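Local coordinates for uncharacterized protein (Bacteroides uniformis ATCC 8492, PDB 4Q68), which probably acts as an N-acetylmuramoyl-L-alanine amidase of the NlpC/P60 family, cleaving the bond between sugar and peptide in peptidoglycan fragments, at residues Lys5-Asn10 against Tyr47-Thr52; Asp173-Ala178 against Val235-Lys240; Asp82-Arg87 against Tyr130-Asn135. All coordinates share one frame; numbering follows the deposited sequence.

How the contacts relate
Contacts 1 and 2 are neighbours, with centres about 10 Å apart, and together they join two helices to two neighbouring strands of the antiparallel sheet. In contact 1, helix 2-12 packs on helix 41-53; in contact 2, strand 176-181 pairs with the end of strand 230-238. Contact 3 stands apart, its centre about 28 Å from contact 1 and 27 Å from contact 2, among loops and short helices beside a bound sugar. Along the chain the order is contact 1, contact 3, contact 2. The last strand returns to the two helices near the start of the chain, Met238 touching Met7 and Thr52, and Lys240 NZ probably hydrogen-bonding to Thr52 O.

Contact 1: residues Lys5-Asn10 against Tyr47-Thr52; sequences KDMLSN and YVLAET
Met7 and Asn10 of one helix face Thr52 and Val48 of another, the short axes of 5-10 and 47-52 passing 9.1 Å apart at closest with 130° between their directions. An apolar patch and a polar one lie next to each other along this interface. In the first, Met7, a selenomethionine in this crystal, bends at chi2 (-72°) and again at chi3, which brings SE across Thr52 at about a right angle, 3.8 Å from Thr52 CB. The same selenium rests 4.0 Å from Leu49 CD1, while the terminal CE reaches Val48 CG1. That valine methyl also lies 3.5 Å from Met7 O, and Thr52 CG2 fits against Asp6 CB. Behind them Met238 closes the apolar layer from strand 230-238.

One turn further along, the chemistry becomes polar. Asn10 ND2 donates a nearly straight bond of 2.9 Å to Thr52 OG1, which lies almost in the plane of the amide. The threonine hydroxyl in turn donates to Val48 O, 2.8 Å from OG1, so Thr52 links the amide to its own helix. Val48 O receives Thr52 N and Thr52 OG1 from opposite faces of its plane. The Asn10 amide also stacks on the Glu51 carboxylate, their planes only 13° apart; Lys13 hydrogen-bonds to Asn10 OD1 and makes a long, weak ion pair with Glu51, which probably eases the closeness of those oxygens. A water bridges the helices by donating to both Asn10 O and Glu51 OE1.

Such packing, with an apolar side turned to the sheet and a polar cluster beside it, suits the papain-like NlpC/P60 fold, in which a helix leading away from the nucleophile lies against the central sheet; helix 41-53 is consistent with that role.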
# COMPACT_ATOMS: atom_id res chain seq x y z
N LYS A 5 -6.48 16.56 -2.09
CA LYS A 5 -5.46 17.60 -2.00
C LYS A 5 -4.62 17.40 -0.74
O LYS A 5 -3.41 17.60 -0.77
CB LYS A 5 -6.10 18.98 -2.00
CG LYS A 5 -6.60 19.40 -3.35
CD LYS A 5 -7.15 20.80 -3.32
CE LYS A 5 -7.53 21.28 -4.71
NZ LYS A 5 -8.04 22.67 -4.69
N ASP A 6 -5.27 17.05 0.36
CA ASP A 6 -4.57 16.89 1.62
C ASP A 6 -3.71 15.62 1.65
O ASP A 6 -2.60 15.63 2.15
CB ASP A 6 -5.56 16.89 2.79
CG ASP A 6 -6.25 18.23 3.01
OD1 ASP A 6 -5.83 19.25 2.43
OD2 ASP A 6 -7.25 18.23 3.75
N MSE A 7 -4.21 14.51 1.10
CA MSE A 7 -3.37 13.31 0.93
C MSE A 7 -2.12 13.66 0.12
O MSE A 7 -1.01 13.27 0.49
CB MSE A 7 -4.15 12.23 0.17
CG MSE A 7 -5.10 11.41 0.99
SE MSE A 7 -4.21 10.15 2.18
CE MSE A 7 -3.16 9.16 0.89
N LEU A 8 -2.30 14.35 -0.99
CA LEU A 8 -1.16 14.71 -1.84
C LEU A 8 -0.18 15.63 -1.11
O LEU A 8 1.02 15.40 -1.13
CB LEU A 8 -1.66 15.35 -3.13
CG LEU A 8 -0.56 15.89 -4.06
CD1 LEU A 8 0.41 14.78 -4.48
CD2 LEU A 8 -1.17 16.56 -5.27
N SER A 9 -0.68 16.68 -0.46
CA SER A 9 0.22 17.60 0.18
C SER A 9 0.94 16.92 1.35
O SER A 9 2.13 17.17 1.56
CB SER A 9 -0.49 18.89 0.58
OG SER A 9 -1.49 18.65 1.53
N ASN A 10 0.26 16.03 2.07
CA ASN A 10 0.95 15.31 3.13
C ASN A 10 1.99 14.33 2.57
O ASN A 10 3.05 14.15 3.18
CB ASN A 10 -0.05 14.60 4.06
CG ASN A 10 -0.79 15.57 4.93
OD1 ASN A 10 -0.30 16.68 5.20
ND2 ASN A 10 -1.98 15.18 5.39
N TYR A 47 1.72 6.20 6.79
CA TYR A 47 1.89 7.43 7.57
C TYR A 47 1.11 8.59 6.95
O TYR A 47 0.53 9.41 7.68
CB TYR A 47 3.36 7.85 7.70
CG TYR A 47 4.26 6.83 8.38
CD1 TYR A 47 3.86 6.15 9.52
CD2 TYR A 47 5.52 6.56 7.86
CE1 TYR A 47 4.71 5.23 10.14
CE2 TYR A 47 6.36 5.63 8.45
CZ TYR A 47 5.96 4.96 9.58
OH TYR A 47 6.76 4.01 10.19
N VAL A 48 1.11 8.69 5.63
CA VAL A 48 0.39 9.76 4.97
C VAL A 48 -1.12 9.62 5.19
O VAL A 48 -1.81 10.59 5.52
CB VAL A 48 0.73 9.81 3.47
CG1 VAL A 48 -0.16 10.79 2.74
CG2 VAL A 48 2.21 10.20 3.29
N LEU A 49 -1.65 8.41 5.02
CA LEU A 49 -3.06 8.17 5.25
C LEU A 49 -3.42 8.42 6.71
O LEU A 49 -4.45 9.03 7.00
CB LEU A 49 -3.41 6.73 4.83
CG LEU A 49 -4.87 6.30 4.99
CD1 LEU A 49 -5.84 7.17 4.20
CD2 LEU A 49 -5.01 4.85 4.59
N ALA A 50 -2.59 7.96 7.64
CA ALA A 50 -2.88 8.16 9.08
C ALA A 50 -2.93 9.64 9.41
O ALA A 50 -3.82 10.09 10.13
CB ALA A 50 -1.84 7.47 9.93
N GLU A 51 -1.98 10.41 8.89
CA GLU A 51 -1.97 11.85 9.14
C GLU A 51 -3.19 12.52 8.55
O GLU A 51 -3.84 13.35 9.20
CB GLU A 51 -0.71 12.47 8.57
CG GLU A 51 -0.64 13.98 8.75
CD GLU A 51 0.66 14.61 8.26
OE1 GLU A 51 1.52 13.90 7.70
OE2 GLU A 51 0.79 15.84 8.44
N THR A 52 -3.53 12.16 7.32
CA THR A 52 -4.64 12.82 6.65
C THR A 52 -5.99 12.48 7.29
O THR A 52 -6.90 13.32 7.33
CB THR A 52 -4.63 12.55 5.13
OG1 THR A 52 -3.31 12.73 4.62
CG2 THR A 52 -5.53 13.53 4.41
O HOH W 1 3.31 14.82 5.95

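Contact 2: residues Asp173-Ala178 against Val235-Lys240; sequences DGDIIA and VLRMKK
Ile176 and Leu236 form the tight centre of this contact, an antiparallel hydrogen-bonded pair. Ile176 N donates a hydrogen bond to Leu236 O, and Leu236 N donates one to Ile176 O, both at 2.8 Å. Their side chains share the face of the sheet where Ile176 meets Val45 and Met7, whereas Ile177 and Val235 take the other face, lying side by side with CD1 of Ile177 4.0 Å from CG2 of Val235. Equally tight is the grip of Arg237, bent at chi3 (-63°), on Asp175: NE meets OD1 at 2.8 Å and NH2 meets OD2 at 2.8 Å, side-on and nearly coplanar. A methionine in place of Arg237 would probably leave the Asp175 carboxylate without its countercharge and Trp170 O without the donor that NH2 supplies.

Beyond the Asp175 and Arg237 pair, direct backbone bonding gives way to a water, which donates to Gly174 O and accepts from Met238 N, and the chain runs on to exposed Lys239 and Lys240.

Lys172 N joins Arg237 NH2 at OD2, so three donors meet this buried carboxylate: an instance of a buried charge paid for by a two-bond partner, which probably keeps Asp175 ionised.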
# COMPACT_ATOMS: atom_id res chain seq x y z
N ASP A 173 -5.62 13.22 -7.80
CA ASP A 173 -4.56 13.60 -6.88
C ASP A 173 -4.86 13.03 -5.49
O ASP A 173 -5.98 13.15 -4.97
CB ASP A 173 -4.48 15.12 -6.75
CG ASP A 173 -3.67 15.78 -7.84
OD1 ASP A 173 -2.79 15.12 -8.42
OD2 ASP A 173 -3.91 16.99 -8.10
N GLY A 174 -3.85 12.42 -4.89
CA GLY A 174 -3.98 11.88 -3.54
C GLY A 174 -4.46 10.45 -3.45
O GLY A 174 -4.42 9.87 -2.38
N ASP A 175 -4.93 9.88 -4.57
CA ASP A 175 -5.32 8.50 -4.55
C ASP A 175 -4.12 7.62 -4.22
O ASP A 175 -2.97 7.91 -4.55
CB ASP A 175 -5.90 8.05 -5.89
CG ASP A 175 -7.33 8.55 -6.14
OD1 ASP A 175 -7.96 9.08 -5.20
OD2 ASP A 175 -7.82 8.36 -7.28
N ILE A 176 -4.42 6.51 -3.57
CA ILE A 176 -3.42 5.50 -3.24
C ILE A 176 -3.36 4.50 -4.39
O ILE A 176 -4.38 3.95 -4.82
CB ILE A 176 -3.79 4.81 -1.92
CG1 ILE A 176 -3.72 5.82 -0.77
CG2 ILE A 176 -2.87 3.63 -1.66
CD1 ILE A 176 -4.43 5.38 0.48
N ILE A 177 -2.14 4.27 -4.88
CA ILE A 177 -1.89 3.39 -6.00
C ILE A 177 -1.18 2.15 -5.47
O ILE A 177 -0.14 2.26 -4.83
CB ILE A 177 -1.00 4.09 -7.04
CG1 ILE A 177 -1.61 5.42 -7.52
CG2 ILE A 177 -0.69 3.15 -8.20
CD1 ILE A 177 -3.00 5.31 -8.12
N ALA A 178 -1.73 0.98 -5.76
CA ALA A 178 -1.12 -0.31 -5.45
C ALA A 178 -0.79 -0.98 -6.78
O ALA A 178 -1.68 -1.20 -7.60
CB ALA A 178 -2.06 -1.17 -4.62
N VAL A 235 -6.53 1.22 -7.48
CA VAL A 235 -6.64 2.61 -7.07
C VAL A 235 -7.61 2.68 -5.90
O VAL A 235 -8.76 2.24 -6.00
CB VAL A 235 -7.17 3.49 -8.24
CG1 VAL A 235 -7.31 4.93 -7.80
CG2 VAL A 235 -6.25 3.37 -9.44
N LEU A 236 -7.10 3.19 -4.77
CA LEU A 236 -7.87 3.31 -3.54
C LEU A 236 -7.95 4.78 -3.17
O LEU A 236 -7.08 5.58 -3.54
CB LEU A 236 -7.22 2.54 -2.38
CG LEU A 236 -6.94 1.05 -2.57
CD1 LEU A 236 -8.13 0.31 -3.15
CD2 LEU A 236 -5.68 0.79 -3.39
N ARG A 237 -8.97 5.15 -2.40
CA ARG A 237 -9.17 6.55 -2.04
C ARG A 237 -9.58 6.64 -0.58
O ARG A 237 -10.49 5.95 -0.13
CB ARG A 237 -10.23 7.16 -2.94
CG ARG A 237 -10.47 8.66 -2.76
CD ARG A 237 -11.37 9.23 -3.83
NE ARG A 237 -10.74 9.08 -5.14
CZ ARG A 237 -11.36 8.89 -6.29
NH1 ARG A 237 -12.69 8.88 -6.39
NH2 ARG A 237 -10.62 8.72 -7.39
N MSE A 238 -8.92 7.52 0.15
CA MSE A 238 -9.31 7.83 1.53
C MSE A 238 -10.77 8.22 1.61
O MSE A 238 -11.26 8.99 0.78
CB MSE A 238 -8.47 9.00 2.05
CG MSE A 238 -8.78 9.40 3.46
SE MSE A 238 -7.80 10.93 4.11
CE MSE A 238 -8.65 12.26 2.95
N LYS A 239 -11.44 7.72 2.65
CA LYS A 239 -12.78 8.15 3.00
C LYS A 239 -12.69 8.66 4.44
O LYS A 239 -12.36 7.91 5.35
CB LYS A 239 -13.78 7.01 2.83
CG LYS A 239 -15.23 7.40 3.09
CD LYS A 239 -16.19 6.26 2.80
CE LYS A 239 -17.63 6.67 3.08
NZ LYS A 239 -18.57 5.52 3.06
N LYS A 240 -12.99 9.94 4.60
CA LYS A 240 -12.84 10.69 5.85
C LYS A 240 -14.17 11.36 6.24
O LYS A 240 -14.92 11.78 5.34
CB LYS A 240 -11.74 11.77 5.63
CG LYS A 240 -11.26 12.56 6.80
CD LYS A 240 -10.21 13.58 6.36
CE LYS A 240 -9.79 14.47 7.52
NZ LYS A 240 -8.70 15.37 7.09
OXT LYS A 240 -14.51 11.50 7.43
O HOH W 2 -6.79 8.96 -1.11

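Contact 3: residues Asp82-Arg87 against Tyr130-Asn135; sequences DGYTSR and YKQLAN. With NAG (2-acetamido-2-deoxy-beta-D-glucopyranose), chain B.
Tyr84 and Gln132 make a mainly nonpolar, stacking contact that joins the loop between helices 64-75 and 91-100 to the short helical turn at 131-134. Gln132 CB sits over the middle of the Tyr84 ring, 3.5 Å from its centroid and 14° off the normal, as a CH-pi contact. A bend at chi2 (97°) then lays the glutamine amide along the same ring, 27° from parallel, with its CD 3.3 Å from Tyr84 CE1. The amide nitrogen finds its polar partner in Glu25, which hydrogen-bonds to NE2 and so helps fix the rotation of the stacked group.

Leu133 CD2 adds an apolar touch 3.8 Å from Tyr84 CE2, and the Tyr84 hydroxyl approaches Tyr130 CD1. Met123 packs against all three of Tyr84, Tyr130 and Leu133.

Beside this cluster lies the bound N-acetylglucosamine. Arg87 NH1 donates to NAG O4 at 2.7 Å, near the guanidinium plane, while salt bridges to Glu25 and Glu30 steady the arginine. His89, whose ring meets that of Tyr84, also hydrogen-bonds to the sugar. In the fold, then, the cluster of Tyr84, Gln132, Leu133 and Met123 packs the 82-87 loop against the short helix 131-134, with the sugar adjoining it.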
# COMPACT_ATOMS: atom_id res chain seq x y z
N ASP A 82 -2.03 -7.99 17.50
CA ASP A 82 -2.01 -9.36 18.02
C ASP A 82 -1.00 -10.17 17.24
O ASP A 82 -1.35 -11.02 16.41
CB ASP A 82 -3.40 -10.02 17.96
CG ASP A 82 -3.40 -11.45 18.49
OD1 ASP A 82 -2.43 -11.84 19.17
OD2 ASP A 82 -4.35 -12.19 18.19
N GLY A 83 0.26 -9.87 17.47
CA GLY A 83 1.35 -10.60 16.87
C GLY A 83 1.67 -10.18 15.45
O GLY A 83 0.98 -9.38 14.82
N TYR A 84 2.75 -10.74 14.94
CA TYR A 84 3.23 -10.42 13.60
C TYR A 84 2.14 -10.60 12.54
O TYR A 84 2.05 -9.81 11.60
CB TYR A 84 4.41 -11.33 13.27
CG TYR A 84 4.99 -11.16 11.89
CD1 TYR A 84 5.75 -10.05 11.56
CD2 TYR A 84 4.82 -12.14 10.91
CE1 TYR A 84 6.34 -9.93 10.30
CE2 TYR A 84 5.40 -12.04 9.66
CZ TYR A 84 6.14 -10.93 9.35
OH TYR A 84 6.71 -10.84 8.11
N THR A 85 1.34 -11.65 12.68
CA THR A 85 0.37 -11.96 11.65
C THR A 85 -0.89 -11.09 11.68
O THR A 85 -1.71 -11.18 10.77
CB THR A 85 -0.02 -13.44 11.65
OG1 THR A 85 -0.67 -13.78 12.87
CG2 THR A 85 1.22 -14.32 11.49
N SER A 86 -1.03 -10.23 12.71
CA SER A 86 -2.10 -9.24 12.72
C SER A 86 -1.79 -8.02 11.86
O SER A 86 -2.68 -7.24 11.55
CB SER A 86 -2.41 -8.79 14.15
OG SER A 86 -1.35 -8.05 14.73
N ARG A 87 -0.52 -7.83 11.50
CA ARG A 87 -0.15 -6.75 10.58
C ARG A 87 -0.65 -7.13 9.20
O ARG A 87 -0.56 -8.29 8.79
CB ARG A 87 1.37 -6.57 10.57
CG ARG A 87 1.79 -5.18 10.15
CD ARG A 87 3.23 -5.08 9.73
NE ARG A 87 4.14 -5.56 10.76
CZ ARG A 87 5.40 -5.90 10.53
NH1 ARG A 87 5.91 -5.80 9.31
NH2 ARG A 87 6.16 -6.36 11.52
N TYR A 130 11.42 -14.16 6.03
CA TYR A 130 10.77 -13.34 7.06
C TYR A 130 11.15 -13.86 8.42
O TYR A 130 10.86 -15.00 8.76
CB TYR A 130 9.25 -13.36 6.90
CG TYR A 130 8.86 -13.01 5.50
CD1 TYR A 130 8.75 -11.69 5.10
CD2 TYR A 130 8.69 -14.00 4.55
CE1 TYR A 130 8.44 -11.37 3.80
CE2 TYR A 130 8.37 -13.70 3.25
CZ TYR A 130 8.25 -12.38 2.87
OH TYR A 130 7.95 -12.07 1.58
N LYS A 131 11.80 -13.01 9.20
CA LYS A 131 12.32 -13.42 10.50
C LYS A 131 11.25 -14.05 11.40
O LYS A 131 11.52 -15.03 12.08
CB LYS A 131 12.93 -12.19 11.19
CG LYS A 131 13.57 -12.47 12.52
CD LYS A 131 14.39 -11.28 13.00
CE LYS A 131 13.55 -10.00 13.24
NZ LYS A 131 14.38 -8.84 13.77
N GLN A 132 10.05 -13.49 11.37
CA GLN A 132 8.97 -13.91 12.25
C GLN A 132 8.20 -15.13 11.72
O GLN A 132 7.25 -15.57 12.37
CB GLN A 132 8.00 -12.75 12.48
CG GLN A 132 8.65 -11.52 13.11
CD GLN A 132 9.06 -10.46 12.11
OE1 GLN A 132 9.53 -10.77 11.02
NE2 GLN A 132 8.95 -9.21 12.50
N LEU A 133 8.59 -15.61 10.54
CA LEU A 133 8.06 -16.87 10.02
C LEU A 133 9.06 -18.02 10.07
O LEU A 133 8.67 -19.16 10.30
CB LEU A 133 7.57 -16.72 8.58
CG LEU A 133 6.48 -15.67 8.34
CD1 LEU A 133 6.01 -15.73 6.91
CD2 LEU A 133 5.32 -15.84 9.32
N ALA A 134 10.34 -17.71 9.86
CA ALA A 134 11.36 -18.74 9.66
C ALA A 134 11.48 -19.76 10.77
O ALA A 134 11.87 -20.92 10.52
CB ALA A 134 12.70 -18.08 9.43
N ASN A 135 11.16 -19.33 11.98
CA ASN A 135 11.24 -20.20 13.16
C ASN A 135 9.94 -20.26 13.96
O ASN A 135 9.94 -20.64 15.14
CB ASN A 135 12.40 -19.75 14.06
CG ASN A 135 13.74 -20.13 13.50
OD1 ASN A 135 14.14 -21.29 13.59
ND2 ASN A 135 14.44 -19.18 12.90
C1 NAG B . 5.30 -5.11 2.87
C2 NAG B . 5.38 -6.42 3.63
C3 NAG B . 4.96 -6.24 5.09
C4 NAG B . 5.59 -5.00 5.71
C5 NAG B . 5.49 -3.79 4.79
C6 NAG B . 6.24 -2.61 5.40
C7 NAG B . 5.12 -8.50 2.35
C8 NAG B . 4.21 -9.53 1.77
N2 NAG B . 4.58 -7.46 2.99
O1 NAG B . 5.84 -5.31 1.60
O3 NAG B . 5.42 -7.36 5.80
O4 NAG B . 5.02 -4.72 6.97
O5 NAG B . 6.04 -4.10 3.53
O6 NAG B . 7.59 -2.93 5.58
O7 NAG B . 6.33 -8.67 2.21